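Local coordinates for protein putative isocitrate dehydrogenase, NAD-dependent (Methylococcus capsulatus, PDB 6LKY) that probably catalyses the NAD-dependent oxidative decarboxylation of isocitrate with the help of magnesium, and binds NAD in the crystal, at residues I130-D133 / E134-I137; V206-C209 / S210-V214; A327-A330 / E331-E335. The protein carries 1 engineered substitution. All blocks are in the same frame, centred on the assembly; numbering follows the deposited sequence.

Contact 1: residues I130-D133 / E134-I137; sequences IKVD and EEKI
Lys-131 and Lys-136 face each other as an antiparallel non-hydrogen-bonded pair at the end of a beta hairpin, their CA atoms 4.4 Å apart. Followed outward, Lys-131 CB lies 3.4 Å from Glu-135 O, the oxygen that also takes a CA-H...O contact from Lys-131 CA. CG passes beside the CG of Lys-136, and CE comes to 4.0 Å from Lys-136 CG. With CG anti to its own carbonyl carbon (chi1 -58°) and the rest of the chain extended, Lys-131 runs alongside Lys-136, both pointing the same way. A long bond from NZ reaches a water that donates to Glu-134 O, 2.7 Å from the water oxygen, loosely linking the lysine tip to the turn.

That turn is type II', Val-132 to Glu-135, with Asp-133 at positive phi (57°). Val-132 and Glu-135 exchange two backbone bonds, Val-132 N to Glu-135 O (3.0 Å) and Glu-135 N to Val-132 O. Beyond them, Ile-137 N gives a 2.9 Å bond to Ile-130 O. Ile-137 also brings CG1 to 3.8 Å from Ile-130 CG2, while its CG2 meets Val-132 CG1 at a right-angled crossing.

Lys-136 has a cation-pi partner in Phe-129, and its O accepts from Arg-147 of the second subunit. No residue is buried, and Lys-131 NZ stays 5.4 Å from Lys-136 NZ; the like charges are probably eased by solvent and, for Lys-136, by Phe-129 and a long, weak ion pair with Glu-187 of the second subunit, while backbone bonds hold the hairpin end together.

Contact 2: residues V206-C209 / S210-V214; sequences VDAC and SMQMV. With NAD (nicotinamide-adenine-dinucleotide), chain H.
A chi1 of -55° turns OG of Ser-210 anti to its own carbonyl carbon and back along the helix onto Val-206 O, while Met-211, with CG anti to the backbone N (chi1 172°) and bends at chi2 and chi3, curls its CE toward Ala-208 and the NAD. In the conformer described, one of two modelled for Ser-210, OG donates to Val-206 O over 2.9 Å. Ser-210 N reaches the same oxygen from the opposite face of its carbonyl plane, so there one acceptor is gripped by two donors from a single residue.

Two residues on, Gln-212 N bonds to Ala-208 O at 2.9 Å. Gln-212 CG lies over that oxygen at 3.5 Å, and Met-211 CE also comes to 3.6 Å from Ala-208 O. The polar end of Gln-212 is held by Arg-204, whose NE bonds to OE1, while NE2 faces C4B of the NAD. An alanine in place of Gln-212 would probably leave Arg-204 without this acceptor and uncover the flank of Ala-208 O beside the dinucleotide. Asp-207 OD1 receives Ala-208 N at 2.7 Å, from above the carboxylate plane.

Ala-208 CB is 3.7 Å from phosphate oxygen O2N of the NAD, and Met-211 CE is 3.9 Å from ribose carbon C4B. Asp-268, Gly-264 and Ala-266 of the second subunit hydrogen-bond the same NAD. Cys-209 and Met-213 turn to Phe-220, and Ser-210 packs on Ile-232 of the second subunit. The arrangement comprises almost all of the short helix 206-215, which follows strand 200-205 and lines an NAD pocket completed across the dimer.

Contact 3: residues A327-A330 / E331-E335; sequences AQMA and EAIVE
Helix 326-337, the last helix of the chain, contributes two of its turns to this contact, and Met-329 and Ile-333 are the side chains that meet across it. Their apolar contact runs from Met-329 CG to Ile-333 CD1 at 4.1 Å, the two chains crossing obliquely. Met-329 stands with CG trans to its amide nitrogen (chi1 -173°) and stays extended to CE, which carries the sulfur and methyl away from the helix. Ile-333 folds its CG1 branch back over the preceding turn: CG1 lies 3.3 Å from Met-329 O and CD1 3.5 Å from it, covering the oxygen that already accepts Ile-333 N.

Val-334 repeats the pattern one residue later, its CG2 resting 3.3 Å from Ala-330 O, the acceptor of its own N-H. Four i-to-i+4 backbone bonds run through the contact, from the N atoms of Glu-331, Ala-332, Ile-333 and Val-334 to the O atoms of Ala-327, Gln-328, Met-329 and Ala-330 respectively. CB of Glu-331 sits near the Gln-328 and Ala-327 oxygens, on an exposed side of the helix.

The buried side is defined by its neighbours. Met-329 and Ile-333 pack on helices 278-290 and 294-310, through Thr-278, Ile-308, Ile-281 and Val-304, while Ala-330 and Val-334 turn to Ala-19 and Val-23 of helix 13-26. Apolar residues at i and i+4, Met-329 with Ile-333 and Ala-330 with Val-334, set against other helices are the signature of an amphipathic alpha-helix, here packing the C-terminal helix onto three others.

How the contacts relate
The three contacts differ in burial and in what holds them. Contact 1 lies at the surface, its centre about 37 Å from the chain centre, where strand 127-132 turns into strand 135-146. Contact 2 is buried within helix 206-215, and contact 3 is partly buried within helix 326-337; in these two, i-to-i+4 bonds replace the cross-strand pairing of contact 1. Contacts 1 and 2 both touch the second subunit, contact 1 by polar bonds and contact 2 by packing beside NAD, whereas no other chain meets contact 3. Contacts 1 and 3 fall on opposite sides of the chain's centre, their own centres about 54 Å apart, and no two contacts touch.

Contact 1: residues I130-D133 / E134-I137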
ATOM      1  N   ILE A 130      21.481  13.569   7.871  1.00 20.95           N
ATOM      2  CA  ILE A 130      21.923  14.829   8.451  1.00 18.77           C
ATOM      3  C   ILE A 130      22.535  14.494   9.809  1.00 24.82           C
ATOM      4  O   ILE A 130      21.842  13.994  10.720  1.00 24.01           O
ATOM      5  CB  ILE A 130      20.780  15.847   8.580  1.00 20.54           C
ATOM      6  CG1 ILE A 130      20.351  16.345   7.203  1.00 23.30           C
ATOM      7  CG2 ILE A 130      21.221  17.058   9.390  1.00 20.66           C
ATOM      8  CD1 ILE A 130      19.082  15.773   6.752  1.00 26.73           C
ATOM      9  N   LYS A 131      23.824  14.796   9.932  1.00 22.13           N
ATOM     10  CA  LYS A 131      24.665  14.413  11.051  1.00 23.19           C
ATOM     11  C   LYS A 131      25.326  15.650  11.627  1.00 25.61           C
ATOM     12  O   LYS A 131      25.588  16.620  10.915  1.00 29.15           O
ATOM     13  CB  LYS A 131      25.793  13.461  10.626  1.00 20.81           C
ATOM     14  CG  LYS A 131      25.375  12.167   9.971  1.00 27.16           C
ATOM     15  CD  LYS A 131      26.582  11.229   9.806  1.00 24.70           C
ATOM     16  CE  LYS A 131      26.151   9.901   9.214  1.00 36.11           C
ATOM     17  NZ  LYS A 131      27.252   8.890   9.243  1.00 39.07           N
ATOM     18  N   VAL A 132      25.628  15.605  12.913  1.00 28.48           N
ATOM     19  CA  VAL A 132      26.680  16.443  13.454  1.00 30.24           C
ATOM     20  C   VAL A 132      27.717  15.488  14.018  1.00 26.44           C
ATOM     21  O   VAL A 132      27.419  14.677  14.905  1.00 28.25           O
ATOM     22  CB  VAL A 132      26.166  17.493  14.467  1.00 32.27           C
ATOM     23  CG1 VAL A 132      24.661  17.413  14.681  1.00 25.39           C
ATOM     24  CG2 VAL A 132      26.956  17.510  15.770  1.00 32.27           C
ATOM     25  N   ASP A 133      28.907  15.519  13.421  1.00 27.20           N
ATOM     26  CA  ASP A 133      29.960  14.531  13.657  1.00 30.86           C
ATOM     27  C   ASP A 133      29.366  13.170  13.324  1.00 29.51           C
ATOM     28  O   ASP A 133      28.873  12.984  12.199  1.00 28.76           O
ATOM     29  CB  ASP A 133      30.503  14.693  15.086  1.00 22.25           C
ATOM     30  CG  ASP A 133      31.154  16.060  15.318  1.00 29.45           C
ATOM     31  OD1 ASP A 133      31.494  16.765  14.335  1.00 25.85           O
ATOM     32  OD2 ASP A 133      31.362  16.415  16.494  1.00 35.90           O
ATOM     33  N   GLU A 134      29.302  12.238  14.255  1.00 25.55           N
ATOM     34  CA  GLU A 134      28.851  10.894  13.957  1.00 31.11           C
ATOM     35  C   GLU A 134      27.420  10.648  14.428  1.00 28.01           C
ATOM     36  O   GLU A 134      26.891   9.551  14.231  1.00 33.27           O
ATOM     37  CB  GLU A 134      29.839   9.895  14.571  1.00 32.12           C
ATOM     38  CG  GLU A 134      31.224   9.885  13.840  1.00 36.42           C
ATOM     39  CD  GLU A 134      32.121  11.124  14.129  1.00 53.03           C
ATOM     40  OE1 GLU A 134      32.392  11.424  15.322  1.00 44.41           O
ATOM     41  OE2 GLU A 134      32.563  11.795  13.155  1.00 44.04           O
ATOM     42  N   GLU A 135      26.776  11.660  15.000  1.00 24.60           N
ATOM     43  CA  GLU A 135      25.406  11.567  15.486  1.00 28.70           C
ATOM     44  C   GLU A 135      24.423  11.873  14.357  1.00 25.32           C
ATOM     45  O   GLU A 135      24.481  12.946  13.751  1.00 21.36           O
ATOM     46  CB  GLU A 135      25.213  12.548  16.644  1.00 26.34           C
ATOM     47  CG  GLU A 135      23.876  12.426  17.363  1.00 36.17           C
ATOM     48  CD  GLU A 135      23.499  13.689  18.138  1.00 53.67           C
ATOM     49  OE1 GLU A 135      24.317  14.636  18.190  1.00 52.74           O
ATOM     50  OE2 GLU A 135      22.383  13.727  18.709  1.00 67.56           O
ATOM     51  N   LYS A 136      23.511  10.941  14.086  1.00 22.46           N
ATOM     52  CA  LYS A 136      22.476  11.136  13.078  1.00 19.23           C
ATOM     53  C   LYS A 136      21.289  11.828  13.725  1.00 23.52           C
ATOM     54  O   LYS A 136      20.649  11.264  14.620  1.00 21.68           O
ATOM     55  CB  LYS A 136      22.035   9.809  12.465  1.00 20.79           C
ATOM     56  CG  LYS A 136      23.088   9.110  11.636  1.00 25.00           C
ATOM     57  CD  LYS A 136      22.689   7.664  11.439  1.00 25.54           C
ATOM     58  CE  LYS A 136      23.721   6.874  10.654  1.00 26.12           C
ATOM     59  NZ  LYS A 136      23.342   5.424  10.684  1.00 27.98           N
ATOM     60  N   ILE A 137      20.990  13.045  13.287  1.00 19.23           N
ATOM     61  CA  ILE A 137      19.833  13.732  13.834  1.00 16.51           C
ATOM     62  C   ILE A 137      18.636  13.635  12.901  1.00 21.37           C
ATOM     63  O   ILE A 137      17.496  13.825  13.363  1.00 17.64           O
ATOM     64  CB  ILE A 137      20.143  15.208  14.175  1.00 21.32           C
ATOM     65  CG1 ILE A 137      20.492  15.998  12.916  1.00 18.18           C
ATOM     66  CG2 ILE A 137      21.244  15.311  15.284  1.00 17.25           C
ATOM     67  CD1 ILE A 137      20.593  17.531  13.136  1.00 16.46           C
TER
HETATM   68  O   HOH W   1      27.125   7.660  12.275  1.00 41.55           O

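Contact 2: residues V206-C209 / S210-V214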
ATOM      1  N   VAL A 206      -3.655   6.726  -4.098  1.00 22.58           N
ATOM      2  CA  VAL A 206      -3.136   5.387  -3.799  1.00 21.50           C
ATOM      3  C   VAL A 206      -3.831   4.746  -2.589  1.00 19.24           C
ATOM      4  O   VAL A 206      -4.049   3.531  -2.579  1.00 22.86           O
ATOM      5  CB  VAL A 206      -1.600   5.437  -3.639  1.00 17.83           C
ATOM      6  CG1 VAL A 206      -1.192   6.282  -2.415  1.00 15.92           C
ATOM      7  CG2 VAL A 206      -1.014   4.033  -3.564  1.00 18.91           C
ATOM      8  N   ASP A 207      -4.207   5.529  -1.563  1.00 18.95           N
ATOM      9  CA  ASP A 207      -4.816   4.903  -0.373  1.00 27.39           C
ATOM     10  C   ASP A 207      -6.249   4.428  -0.647  1.00 27.27           C
ATOM     11  O   ASP A 207      -6.622   3.289  -0.303  1.00 29.67           O
ATOM     12  CB  ASP A 207      -4.776   5.852   0.839  1.00 25.94           C
ATOM     13  CG  ASP A 207      -5.328   7.250   0.533  1.00 34.03           C
ATOM     14  OD1 ASP A 207      -5.679   7.513  -0.635  1.00 33.60           O
ATOM     15  OD2 ASP A 207      -5.399   8.095   1.465  1.00 32.10           O
ATOM     16  N   ALA A 208      -7.066   5.279  -1.276  1.00 24.36           N
ATOM     17  CA  ALA A 208      -8.389   4.838  -1.714  1.00 25.28           C
ATOM     18  C   ALA A 208      -8.279   3.673  -2.694  1.00 22.27           C
ATOM     19  O   ALA A 208      -9.094   2.744  -2.665  1.00 22.91           O
ATOM     20  CB  ALA A 208      -9.157   6.007  -2.342  1.00 27.51           C
ATOM     21  N   CYS A 209      -7.278   3.714  -3.575  1.00 20.77           N
ATOM     22  CA  CYS A 209      -7.076   2.618  -4.517  1.00 23.89           C
ATOM     23  C   CYS A 209      -6.786   1.300  -3.801  1.00 25.59           C
ATOM     24  O   CYS A 209      -7.248   0.240  -4.237  1.00 25.89           O
ATOM     25  CB  CYS A 209      -5.941   2.965  -5.472  1.00 23.97           C
ATOM     26  SG  CYS A 209      -5.671   1.783  -6.791  1.00 34.30           S
ATOM     27  N   SER A 210      -6.005   1.347  -2.716  0.52 21.29           N
ATOM     28  CA  SER A 210      -5.738   0.130  -1.953  0.52 24.47           C
ATOM     29  C   SER A 210      -7.020  -0.422  -1.336  0.52 23.41           C
ATOM     30  O   SER A 210      -7.278  -1.639  -1.383  0.52 21.95           O
ATOM     31  CB  SER A 210      -4.698   0.410  -0.866  0.52 21.83           C
ATOM     32  OG  SER A 210      -3.513   0.965  -1.419  0.52 22.82           O
ATOM     33  N   MET A 211      -7.831   0.465  -0.740  1.00 21.44           N
ATOM     34  CA  MET A 211      -9.130   0.044  -0.206  1.00 20.77           C
ATOM     35  C   MET A 211      -9.973  -0.617  -1.298  1.00 18.09           C
ATOM     36  O   MET A 211     -10.533  -1.704  -1.103  1.00 21.59           O
ATOM     37  CB  MET A 211      -9.862   1.251   0.391  1.00 27.94           C
ATOM     38  CG  MET A 211     -11.319   0.996   0.818  1.00 23.88           C
ATOM     39  SD  MET A 211     -12.472   1.049  -0.585  1.00 30.53           S
ATOM     40  CE  MET A 211     -12.359   2.787  -1.090  1.00 28.89           C
ATOM     41  N   GLN A 212     -10.024   0.009  -2.476  1.00 23.23           N
ATOM     42  CA  GLN A 212     -10.838  -0.506  -3.573  1.00 25.05           C
ATOM     43  C   GLN A 212     -10.316  -1.851  -4.060  1.00 28.60           C
ATOM     44  O   GLN A 212     -11.105  -2.749  -4.389  1.00 24.96           O
ATOM     45  CB  GLN A 212     -10.871   0.514  -4.719  1.00 21.94           C
ATOM     46  CG  GLN A 212     -11.853   1.682  -4.460  1.00 30.24           C
ATOM     47  CD  GLN A 212     -11.566   2.948  -5.294  1.00 46.29           C
ATOM     48  OE1 GLN A 212     -10.906   2.886  -6.332  1.00 42.42           O
ATOM     49  NE2 GLN A 212     -12.064   4.105  -4.824  1.00 39.24           N
ATOM     50  N   MET A 213      -8.993  -2.030  -4.061  1.00 24.10           N
ATOM     51  CA  MET A 213      -8.432  -3.310  -4.480  1.00 27.60           C
ATOM     52  C   MET A 213      -8.806  -4.421  -3.510  1.00 25.38           C
ATOM     53  O   MET A 213      -9.090  -5.551  -3.938  1.00 25.90           O
ATOM     54  CB  MET A 213      -6.918  -3.215  -4.612  1.00 28.48           C
ATOM     55  CG  MET A 213      -6.480  -2.421  -5.818  1.00 35.24           C
ATOM     56  SD  MET A 213      -4.691  -2.450  -6.052  1.00 44.32           S
ATOM     57  CE  MET A 213      -4.500  -4.196  -6.480  1.00 34.26           C
ATOM     58  N   VAL A 214      -8.824  -4.146  -2.202  0.60 22.22           N
ATOM     59  CA  VAL A 214      -9.200  -5.260  -1.320  0.60 25.54           C
ATOM     60  C   VAL A 214     -10.712  -5.524  -1.349  0.60 28.66           C
ATOM     61  O   VAL A 214     -11.144  -6.656  -1.095  0.60 27.80           O
ATOM     62  CB  VAL A 214      -8.725  -5.072   0.134  0.60 25.93           C
ATOM     63  CG1 VAL A 214      -7.210  -5.036   0.207  0.60 32.79           C
ATOM     64  CG2 VAL A 214      -9.347  -3.844   0.776  0.60 21.81           C
TER
HETATM   65  PA  NAD H 401     -12.530   9.391  -0.578  1.00 24.93           P
HETATM   66  O1A NAD H 401     -13.281  10.695  -0.589  1.00 24.14           O
HETATM   67  O2A NAD H 401     -12.286   8.865   0.831  1.00 26.63           O
HETATM   68  O5B NAD H 401     -13.417   8.374  -1.428  1.00 22.63           O
HETATM   69  C5B NAD H 401     -12.958   7.036  -1.660  1.00 22.10           C
HETATM   70  C4B NAD H 401     -14.171   6.142  -1.908  1.00 26.29           C
HETATM   71  O4B NAD H 401     -14.840   5.881  -0.654  1.00 23.14           O
HETATM   72  C3B NAD H 401     -15.183   6.854  -2.808  1.00 28.06           C
HETATM   73  O3B NAD H 401     -15.730   5.955  -3.770  1.00 27.77           O
HETATM   74  C2B NAD H 401     -16.245   7.325  -1.828  1.00 25.66           C
HETATM   75  O2B NAD H 401     -17.580   7.401  -2.323  1.00 29.77           O
HETATM   76  C1B NAD H 401     -16.206   6.309  -0.698  1.00 22.00           C
HETATM   77  N9A NAD H 401     -16.630   7.109   0.461  1.00 27.08           N
HETATM   78  C8A NAD H 401     -15.596   7.401   1.458  1.00 23.01           C
HETATM   79  N7A NAD H 401     -16.384   7.797   2.658  1.00 21.88           N
HETATM   80  C5A NAD H 401     -17.337   6.670   2.725  1.00 28.15           C
HETATM   81  C6A NAD H 401     -18.580   6.724   3.613  1.00 21.22           C
HETATM   82  N6A NAD H 401     -18.607   7.888   4.498  1.00 20.01           N
HETATM   83  N1A NAD H 401     -19.747   6.507   2.735  1.00 23.82           N
HETATM   84  C2A NAD H 401     -19.500   5.279   1.971  1.00 20.96           C
HETATM   85  N3A NAD H 401     -18.628   5.540   0.815  1.00 25.10           N
HETATM   86  C4A NAD H 401     -17.739   6.611   1.276  1.00 27.11           C
HETATM   87  O3  NAD H 401     -11.096   9.528  -1.257  1.00 27.42           O
HETATM   88  PN  NAD H 401     -10.731  10.321  -2.601  1.00 22.70           P
HETATM   89  O1N NAD H 401     -11.850  10.286  -3.603  1.00 25.64           O
HETATM   90  O2N NAD H 401      -9.486   9.654  -3.109  1.00 24.70           O
HETATM   91  O5D NAD H 401     -10.420  11.834  -2.135  1.00 21.88           O
HETATM   92  C5D NAD H 401     -11.417  12.856  -2.095  1.00 18.72           C
HETATM   93  C4D NAD H 401     -10.888  14.084  -1.336  1.00 24.30           C
HETATM   94  O4D NAD H 401     -10.790  13.813   0.088  1.00 26.14           O
HETATM   95  C3D NAD H 401      -9.491  14.524  -1.784  1.00 24.69           C
HETATM   96  O3D NAD H 401      -9.475  15.938  -1.998  1.00 25.68           O
HETATM   97  C2D NAD H 401      -8.595  14.177  -0.602  1.00 25.00           C
HETATM   98  O2D NAD H 401      -7.529  15.128  -0.424  1.00 22.70           O
HETATM   99  C1D NAD H 401      -9.523  14.287   0.595  1.00 22.89           C
HETATM  100  N1N NAD H 401      -8.996  13.446   1.688  1.00 25.45           N
HETATM  101  C2N NAD H 401      -9.489  13.952   2.974  1.00 18.94           C
HETATM  102  C3N NAD H 401      -9.486  12.984   4.153  1.00 26.19           C
HETATM  103  C7N NAD H 401      -9.479  13.584   5.570  1.00 26.89           C
HETATM  104  O7N NAD H 401      -9.860  14.948   5.493  1.00 24.12           O
HETATM  105  N7N NAD H 401      -8.288  13.392   6.413  1.00 29.12           N
HETATM  106  C4N NAD H 401      -8.882  11.597   3.968  1.00 23.02           C
HETATM  107  C5N NAD H 401      -8.678  11.088   2.545  1.00 22.12           C
HETATM  108  C6N NAD H 401      -9.027  11.999   1.372  1.00 22.13           C

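Contact 3: residues A327-A330 / E331-E335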
ATOM      1  N   ALA A 327       9.955 -29.649  -4.995  1.00 38.74           N
ATOM      2  CA  ALA A 327      10.291 -30.597  -6.061  1.00 41.26           C
ATOM      3  C   ALA A 327       9.072 -31.410  -6.540  1.00 37.37           C
ATOM      4  O   ALA A 327       8.888 -31.540  -7.760  1.00 44.57           O
ATOM      5  CB  ALA A 327      11.441 -31.503  -5.615  1.00 40.31           C
ATOM      6  N   GLN A 328       8.250 -31.979  -5.619  1.00 42.11           N
ATOM      7  CA  GLN A 328       6.892 -32.427  -5.991  1.00 41.50           C
ATOM      8  C   GLN A 328       6.209 -31.568  -7.001  1.00 46.84           C
ATOM      9  O   GLN A 328       5.821 -32.026  -8.082  1.00 46.82           O
ATOM     10  CB  GLN A 328       5.883 -32.420  -4.836  1.00 61.34           C
ATOM     11  CG  GLN A 328       4.704 -33.511  -4.748  1.00 76.18           C
ATOM     12  CD  GLN A 328       4.754 -34.820  -4.046  1.00 74.26           C
ATOM     13  OE1 GLN A 328       5.073 -34.907  -2.875  1.00 87.09           O
ATOM     14  NE2 GLN A 328       4.120 -35.806  -4.703  1.00 83.92           N
ATOM     15  N   MET A 329       5.866 -30.371  -6.550  1.00 34.47           N
ATOM     16  CA  MET A 329       5.007 -29.510  -7.326  1.00 40.92           C
ATOM     17  C   MET A 329       5.616 -29.265  -8.689  1.00 35.16           C
ATOM     18  O   MET A 329       4.906 -29.281  -9.703  1.00 41.53           O
ATOM     19  CB  MET A 329       4.772 -28.214  -6.560  1.00 37.81           C
ATOM     20  CG  MET A 329       3.755 -27.350  -7.222  1.00 39.67           C
ATOM     21  SD  MET A 329       3.246 -25.940  -6.238  1.00 38.42           S
ATOM     22  CE  MET A 329       1.978 -25.301  -7.325  1.00 26.34           C
ATOM     23  N   ALA A 330       6.948 -29.113  -8.735  1.00 35.17           N
ATOM     24  CA  ALA A 330       7.618 -28.957 -10.021  1.00 44.02           C
ATOM     25  C   ALA A 330       7.418 -30.204 -10.899  1.00 42.45           C
ATOM     26  O   ALA A 330       7.167 -30.088 -12.100  1.00 35.92           O
ATOM     27  CB  ALA A 330       9.113 -28.660  -9.815  1.00 36.04           C
ATOM     28  N   GLU A 331       7.541 -31.416 -10.326  1.00 42.35           N
ATOM     29  CA  GLU A 331       7.370 -32.631 -11.132  1.00 48.31           C
ATOM     30  C   GLU A 331       5.953 -32.761 -11.630  1.00 44.43           C
ATOM     31  O   GLU A 331       5.751 -33.101 -12.795  1.00 44.62           O
ATOM     32  CB  GLU A 331       7.765 -33.894 -10.368  1.00 50.72           C
ATOM     33  CG  GLU A 331       9.026 -34.585 -10.901  1.00 65.35           C
ATOM     34  CD  GLU A 331       8.859 -34.952 -12.400  1.00 67.64           C
ATOM     35  OE1 GLU A 331       9.737 -34.539 -13.205  1.00 69.74           O
ATOM     36  OE2 GLU A 331       7.780 -35.527 -12.850  1.00 69.23           O
ATOM     37  N   ALA A 332       4.964 -32.438 -10.779  1.00 45.52           N
ATOM     38  CA  ALA A 332       3.563 -32.424 -11.215  1.00 40.81           C
ATOM     39  C   ALA A 332       3.355 -31.483 -12.395  1.00 45.94           C
ATOM     40  O   ALA A 332       2.701 -31.835 -13.395  1.00 56.23           O
ATOM     41  CB  ALA A 332       2.638 -32.031 -10.058  1.00 47.32           C
ATOM     42  N   ILE A 333       3.953 -30.294 -12.318  1.00 43.76           N
ATOM     43  CA  ILE A 333       3.803 -29.351 -13.412  1.00 49.85           C
ATOM     44  C   ILE A 333       4.502 -29.869 -14.663  1.00 40.51           C
ATOM     45  O   ILE A 333       3.995 -29.691 -15.768  1.00 39.01           O
ATOM     46  CB  ILE A 333       4.296 -27.947 -13.001  1.00 40.66           C
ATOM     47  CG1 ILE A 333       3.421 -27.380 -11.881  1.00 40.43           C
ATOM     48  CG2 ILE A 333       4.219 -26.971 -14.193  1.00 32.07           C
ATOM     49  CD1 ILE A 333       4.047 -26.202 -11.146  1.00 30.39           C
ATOM     50  N   VAL A 334       5.684 -30.482 -14.521  1.00 41.20           N
ATOM     51  CA  VAL A 334       6.395 -31.034 -15.678  1.00 51.72           C
ATOM     52  C   VAL A 334       5.539 -32.090 -16.368  1.00 49.84           C
ATOM     53  O   VAL A 334       5.334 -32.067 -17.596  1.00 53.02           O
ATOM     54  CB  VAL A 334       7.757 -31.608 -15.233  1.00 49.46           C
ATOM     55  CG1 VAL A 334       8.314 -32.578 -16.267  1.00 51.99           C
ATOM     56  CG2 VAL A 334       8.764 -30.482 -14.950  1.00 39.84           C
ATOM     57  N   GLU A 335       4.955 -32.979 -15.567  1.00 47.72           N
ATOM     58  CA  GLU A 335       4.126 -34.042 -16.112  1.00 54.79           C
ATOM     59  C   GLU A 335       2.920 -33.473 -16.855  1.00 60.32           C
ATOM     60  O   GLU A 335       2.543 -33.985 -17.919  1.00 65.78           O
ATOM     61  CB  GLU A 335       3.682 -34.968 -14.979  1.00 55.26           C
ATOM     62  CG  GLU A 335       4.814 -35.853 -14.412  1.00 58.50           C
ATOM     63  CD  GLU A 335       4.489 -36.460 -13.052  1.00 69.03           C
ATOM     64  OE1 GLU A 335       5.408 -37.047 -12.429  1.00 62.99           O
ATOM     65  OE2 GLU A 335       3.324 -36.347 -12.608  1.00 70.59           O
TER